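Side-chain contacts in Hut operon positive regulatory protein (Bacillus subtilis, PDB 4H4L), which binds regulatory sequences on the mRNA in the presence of histidine, suppressing transcription termination and so activating the hut operon for histidine utilization: residues 73-76 and 77-81; 52-55 and 56-60. The protein carries 1 engineered substitution. All blocks are in the same frame, centred on the assembly; numbering follows the deposited sequence.

Contact 1 of 2, residues 73-76 and 77-81; sequences HALY and HATME. With ZN (zinc ion), chain N; HIS (histidine), chain M.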
loop_
_atom_site.group_PDB
_atom_site.type_symbol
_atom_site.label_atom_id
_atom_site.label_comp_id
_atom_site.label_asym_id
_atom_site.label_seq_id
_atom_site.Cartn_x
_atom_site.Cartn_y
_atom_site.Cartn_z
ATOM N N HIS A 73 -8.530 -14.223 15.494
ATOM C CA HIS A 73 -8.285 -13.922 14.086
ATOM C C HIS A 73 -9.268 -12.919 13.509
ATOM O O HIS A 73 -8.891 -12.082 12.694
ATOM C CB HIS A 73 -8.288 -15.189 13.274
ATOM C CG HIS A 73 -7.843 -14.991 11.861
ATOM N ND1 HIS A 73 -8.688 -14.638 10.888
ATOM C CD2 HIS A 73 -6.598 -15.136 11.268
ATOM C CE1 HIS A 73 -8.022 -14.548 9.727
ATOM N NE2 HIS A 73 -6.741 -14.852 9.962
ATOM N N ALA A 74 -10.525 -12.978 13.936
ATOM C CA ALA A 74 -11.512 -12.024 13.486
ATOM C C ALA A 74 -11.198 -10.680 14.101
ATOM O O ALA A 74 -11.224 -9.645 13.447
ATOM C CB ALA A 74 -12.908 -12.481 13.902
ATOM N N LEU A 75 -10.878 -10.689 15.383
ATOM C CA LEU A 75 -10.610 -9.450 16.077
ATOM C C LEU A 75 -9.281 -8.832 15.618
ATOM O O LEU A 75 -9.145 -7.586 15.555
ATOM C CB LEU A 75 -10.669 -9.658 17.580
ATOM C CG LEU A 75 -10.271 -8.497 18.479
ATOM C CD1 LEU A 75 -11.197 -7.324 18.272
ATOM C CD2 LEU A 75 -10.282 -8.995 19.912
ATOM N N TYR A 76 -8.332 -9.687 15.242
ATOM C CA TYR A 76 -7.080 -9.181 14.765
ATOM C C TYR A 76 -7.379 -8.422 13.490
ATOM O O TYR A 76 -7.089 -7.214 13.375
ATOM C CB TYR A 76 -6.062 -10.263 14.522
ATOM C CG TYR A 76 -4.766 -9.686 14.024
ATOM C CD1 TYR A 76 -3.899 -8.970 14.890
ATOM C CD2 TYR A 76 -4.399 -9.824 12.673
ATOM C CE1 TYR A 76 -2.713 -8.415 14.399
ATOM C CE2 TYR A 76 -3.223 -9.292 12.191
ATOM C CZ TYR A 76 -2.398 -8.592 13.039
ATOM O OH TYR A 76 -1.252 -8.074 12.513
ATOM N N HIS A 77 -8.063 -9.096 12.578
ATOM C CA HIS A 77 -8.316 -8.527 11.289
ATOM C C HIS A 77 -9.243 -7.366 11.275
ATOM O O HIS A 77 -9.051 -6.455 10.462
ATOM C CB HIS A 77 -8.738 -9.597 10.314
ATOM C CG HIS A 77 -7.584 -10.427 9.837
ATOM N ND1 HIS A 77 -6.744 -10.007 8.891
ATOM C CD2 HIS A 77 -7.131 -11.670 10.236
ATOM C CE1 HIS A 77 -5.799 -10.928 8.686
ATOM N NE2 HIS A 77 -6.042 -11.957 9.498
ATOM N N ALA A 78 -10.231 -7.352 12.169
ATOM C CA ALA A 78 -11.198 -6.245 12.169
ATOM C C ALA A 78 -10.488 -4.983 12.606
ATOM O O ALA A 78 -10.784 -3.879 12.144
ATOM C CB ALA A 78 -12.360 -6.547 13.080
ATOM N N THR A 79 -9.500 -5.180 13.468
ATOM C CA THR A 79 -8.659 -4.111 13.933
ATOM C C THR A 79 -7.793 -3.563 12.824
ATOM O O THR A 79 -7.743 -2.337 12.678
ATOM C CB THR A 79 -7.771 -4.584 15.086
ATOM O OG1 THR A 79 -8.601 -5.111 16.121
ATOM C CG2 THR A 79 -6.909 -3.418 15.624
ATOM N N MET A 80 -7.101 -4.439 12.069
ATOM C CA MET A 80 -6.255 -3.997 10.930
ATOM C C MET A 80 -7.084 -3.069 10.105
ATOM O O MET A 80 -6.661 -1.959 9.766
ATOM C CB MET A 80 -5.862 -5.115 9.964
ATOM C CG MET A 80 -4.857 -6.114 10.464
ATOM S SD MET A 80 -3.215 -5.550 10.069
ATOM C CE MET A 80 -2.884 -4.716 11.626
ATOM N N GLU A 81 -8.284 -3.536 9.792
ATOM C CA GLU A 81 -9.164 -2.767 8.971
ATOM C C GLU A 81 -9.485 -1.405 9.567
ATOM O O GLU A 81 -9.438 -0.410 8.857
ATOM C CB GLU A 81 -10.400 -3.575 8.590
ATOM C CG GLU A 81 -10.200 -4.194 7.235
ATOM C CD GLU A 81 -11.229 -5.229 6.897
ATOM O OE1 GLU A 81 -10.840 -6.417 6.690
ATOM O OE2 GLU A 81 -12.413 -4.835 6.804
HETATM ZN ZN ZN N . -5.034 -13.826 9.149
HETATM N N HIS M . -1.080 -11.152 15.255
HETATM C CA HIS M . -1.944 -11.669 14.167
HETATM C C HIS M . -2.849 -12.674 14.741
HETATM O O HIS M . -3.526 -12.302 15.685
HETATM C CB HIS M . -1.152 -12.288 13.016
HETATM C CG HIS M . -1.988 -12.561 11.785
HETATM N ND1 HIS M . -1.591 -12.214 10.522
HETATM C CD2 HIS M . -3.247 -13.107 11.662
HETATM C CE1 HIS M . -2.542 -12.559 9.654
HETATM N NE2 HIS M . -3.550 -13.097 10.363
HETATM O OXT HIS M . -2.921 -13.820 14.279
#

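Contact 2 of 2, residues 52-55 and 56-60; sequences AAIE and TASKK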
loop_
_atom_site.group_PDB
_atom_site.type_symbol
_atom_site.label_atom_id
_atom_site.label_comp_id
_atom_site.label_asym_id
_atom_site.label_seq_id
_atom_site.Cartn_x
_atom_site.Cartn_y
_atom_site.Cartn_z
ATOM N N ALA A 52 -3.018 -4.615 20.924
ATOM C CA ALA A 52 -2.860 -5.394 22.163
ATOM C C ALA A 52 -3.867 -4.986 23.230
ATOM O O ALA A 52 -4.627 -5.825 23.719
ATOM C CB ALA A 52 -1.442 -5.237 22.695
ATOM N N ALA A 53 -3.875 -3.690 23.573
ATOM C CA ALA A 53 -4.922 -3.093 24.421
ATOM C C ALA A 53 -6.317 -3.594 24.030
ATOM O O ALA A 53 -7.071 -4.088 24.878
ATOM C CB ALA A 53 -4.873 -1.568 24.354
ATOM N N ILE A 54 -6.639 -3.503 22.744
ATOM C CA ILE A 54 -7.960 -3.889 22.267
ATOM C C ILE A 54 -8.191 -5.391 22.370
ATOM O O ILE A 54 -9.307 -5.793 22.622
ATOM C CB ILE A 54 -8.235 -3.428 20.827
ATOM C CG1 ILE A 54 -8.315 -1.893 20.756
ATOM C CG2 ILE A 54 -9.542 -4.029 20.323
ATOM C CD1 ILE A 54 -8.324 -1.369 19.323
ATOM N N GLU A 55 -7.163 -6.210 22.161
ATOM C CA GLU A 55 -7.331 -7.659 22.256
ATOM C C GLU A 55 -7.637 -7.978 23.709
ATOM O O GLU A 55 -8.624 -8.676 24.020
ATOM C CB GLU A 55 -6.066 -8.378 21.820
ATOM C CG GLU A 55 -6.205 -9.887 21.634
ATOM C CD GLU A 55 -4.863 -10.592 21.409
ATOM O OE1 GLU A 55 -3.798 -9.931 21.366
ATOM O OE2 GLU A 55 -4.852 -11.826 21.281
ATOM N N THR A 56 -6.804 -7.427 24.596
ATOM C CA THR A 56 -6.970 -7.613 26.033
ATOM C C THR A 56 -8.335 -7.100 26.543
ATOM O O THR A 56 -9.030 -7.844 27.219
ATOM C CB THR A 56 -5.774 -7.051 26.839
ATOM O OG1 THR A 56 -4.559 -7.643 26.362
ATOM C CG2 THR A 56 -5.916 -7.391 28.328
ATOM N N ALA A 57 -8.740 -5.882 26.195
ATOM C CA ALA A 57 -10.034 -5.379 26.663
ATOM C C ALA A 57 -11.229 -6.203 26.181
ATOM O O ALA A 57 -12.187 -6.365 26.920
ATOM C CB ALA A 57 -10.227 -3.909 26.316
ATOM N N SER A 58 -11.172 -6.719 24.956
ATOM C CA SER A 58 -12.251 -7.556 24.424
ATOM C C SER A 58 -12.247 -8.953 25.056
ATOM O O SER A 58 -13.271 -9.652 25.075
ATOM C CB SER A 58 -12.136 -7.707 22.899
ATOM O OG SER A 58 -11.716 -6.508 22.275
ATOM N N LYS A 59 -11.082 -9.374 25.533
ATOM C CA LYS A 59 -10.967 -10.656 26.220
ATOM C C LYS A 59 -11.359 -10.572 27.703
ATOM O O LYS A 59 -12.055 -11.452 28.206
ATOM C CB LYS A 59 -9.555 -11.213 26.085
ATOM C CG LYS A 59 -9.277 -11.990 24.810
ATOM C CD LYS A 59 -7.787 -11.864 24.506
ATOM C CE LYS A 59 -7.164 -13.171 24.036
ATOM N NZ LYS A 59 -7.500 -13.471 22.613
ATOM N N LYS A 60 -10.895 -9.533 28.401
ATOM C CA LYS A 60 -11.231 -9.324 29.826
ATOM C C LYS A 60 -12.736 -9.222 30.007
ATOM O O LYS A 60 -13.304 -9.914 30.852
ATOM C CB LYS A 60 -10.522 -8.103 30.423
#

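Contact 1 of 2, residues 73-76 and 77-81
His73 and His77, one helical turn apart, close on the same zinc ion, and each places NE2 2.1 Å from the metal. Their side chains lean toward each other along the helix. The His73 ring is swung forward, its CG anti to the backbone N (chi1 -171°), whereas His77 tilts back with CG beside its own backbone N (chi1 -76°). This brings His77 CD2 3.0 Å above the plane of the His73 ring, near its rim, while the carbonyl oxygen of His73 lies in the plane of the His77 ring at its edge. His73 ND1 is hydrogen-bonded to His147 of a second subunit, which would help fix the rotation of the ring. The pair is a worked example of the HxxxH metal-binding helix. NE2 of the bound L-histidine and NE2 of His138 of a third subunit supply the other zinc ligands, so the site joins effector and subunit interface. Tyr76 completes the tightly packed part. One face receives the ligand, whose CA sits 3.1 Å above the ring plane over its centre, and the ring edge is directed at the face of His77, planes at 86°. The phenol OH is hydrogen-bonded to Leu96 O of the third subunit. An alanine here would probably leave that carbonyl without its mate and open a gap beneath the bound histidine. On the buried flank, Leu75 O accepts two bonds from Thr79, one from N and a shorter one of 2.6 Å from OG1. Within this contact the packing is slacker toward partly exposed Met80, with Met80 CG 4.0 Å from Tyr76 CE2 and Met80 SD 5.0 Å from the Tyr76 ring centroid, an oblique Met-aromatic contact; Met80 also packs on Ile51 and on Leu96 of the third subunit.

Contact 2 of 2, residues 52-55 and 56-60
Glu55 and Lys59 lie side by side and point the same way, the arrangement that a spacing of four residues allows on a helix. Glu55 sends CG out anti to its own N (chi1 -169°) and continues extended, while the Lys59 chain bends at its far torsions to follow it. The alkyl parts meet first, Lys59 CD lying 3.8 Å from Glu55 CG. At the ends, Lys59 NZ reaches Glu55 OE2 at 3.4 Å, a salt bridge whose hydrogen bond is weak. Glu55 also packs on Leu97 of a neighbouring subunit. Two hydroxyls instead fold back onto carbonyls of the preceding turn, each lying beside its own backbone N. Ser58 OG donates to Ile54 O at 2.5 Å, joining the backbone N of Ser58 on that oxygen, and this satisfies a buried hydroxyl. Thr56 OG1 does the same with Ala52 O at 3.2 Å, but on an exposed flank and from above the carbonyl plane. Ile54 and Ala57 rest on Phe104 of strand 99-109, so the segment belongs to an amphipathic helix laid on a beta-sheet, with an i to i+4 salt bridge on a flank turned away from the sheet.

After helices 9-17 and 26-32 the chain runs through strand 36-44 and enters helix 47-60, which holds contact 2; a short connection leads to helix 70-87 and contact 1. Each contact spans adjoining residues within one helix, so neither closes a loop; they follow in series without nesting or crossing. The helices nevertheless meet: Leu75 of contact 1 packs against Ile54, Glu55 and Ser58 of contact 2, with Leu75 CD2 3.7 Å from Ser58 OG. Helix 47-60 covers strands 36-44 and 99-109, and helix 70-87 covers strands 120-130 and 137-147, so together they span the four-stranded antiparallel sheet. Both contacts also touch the same neighbouring subunit.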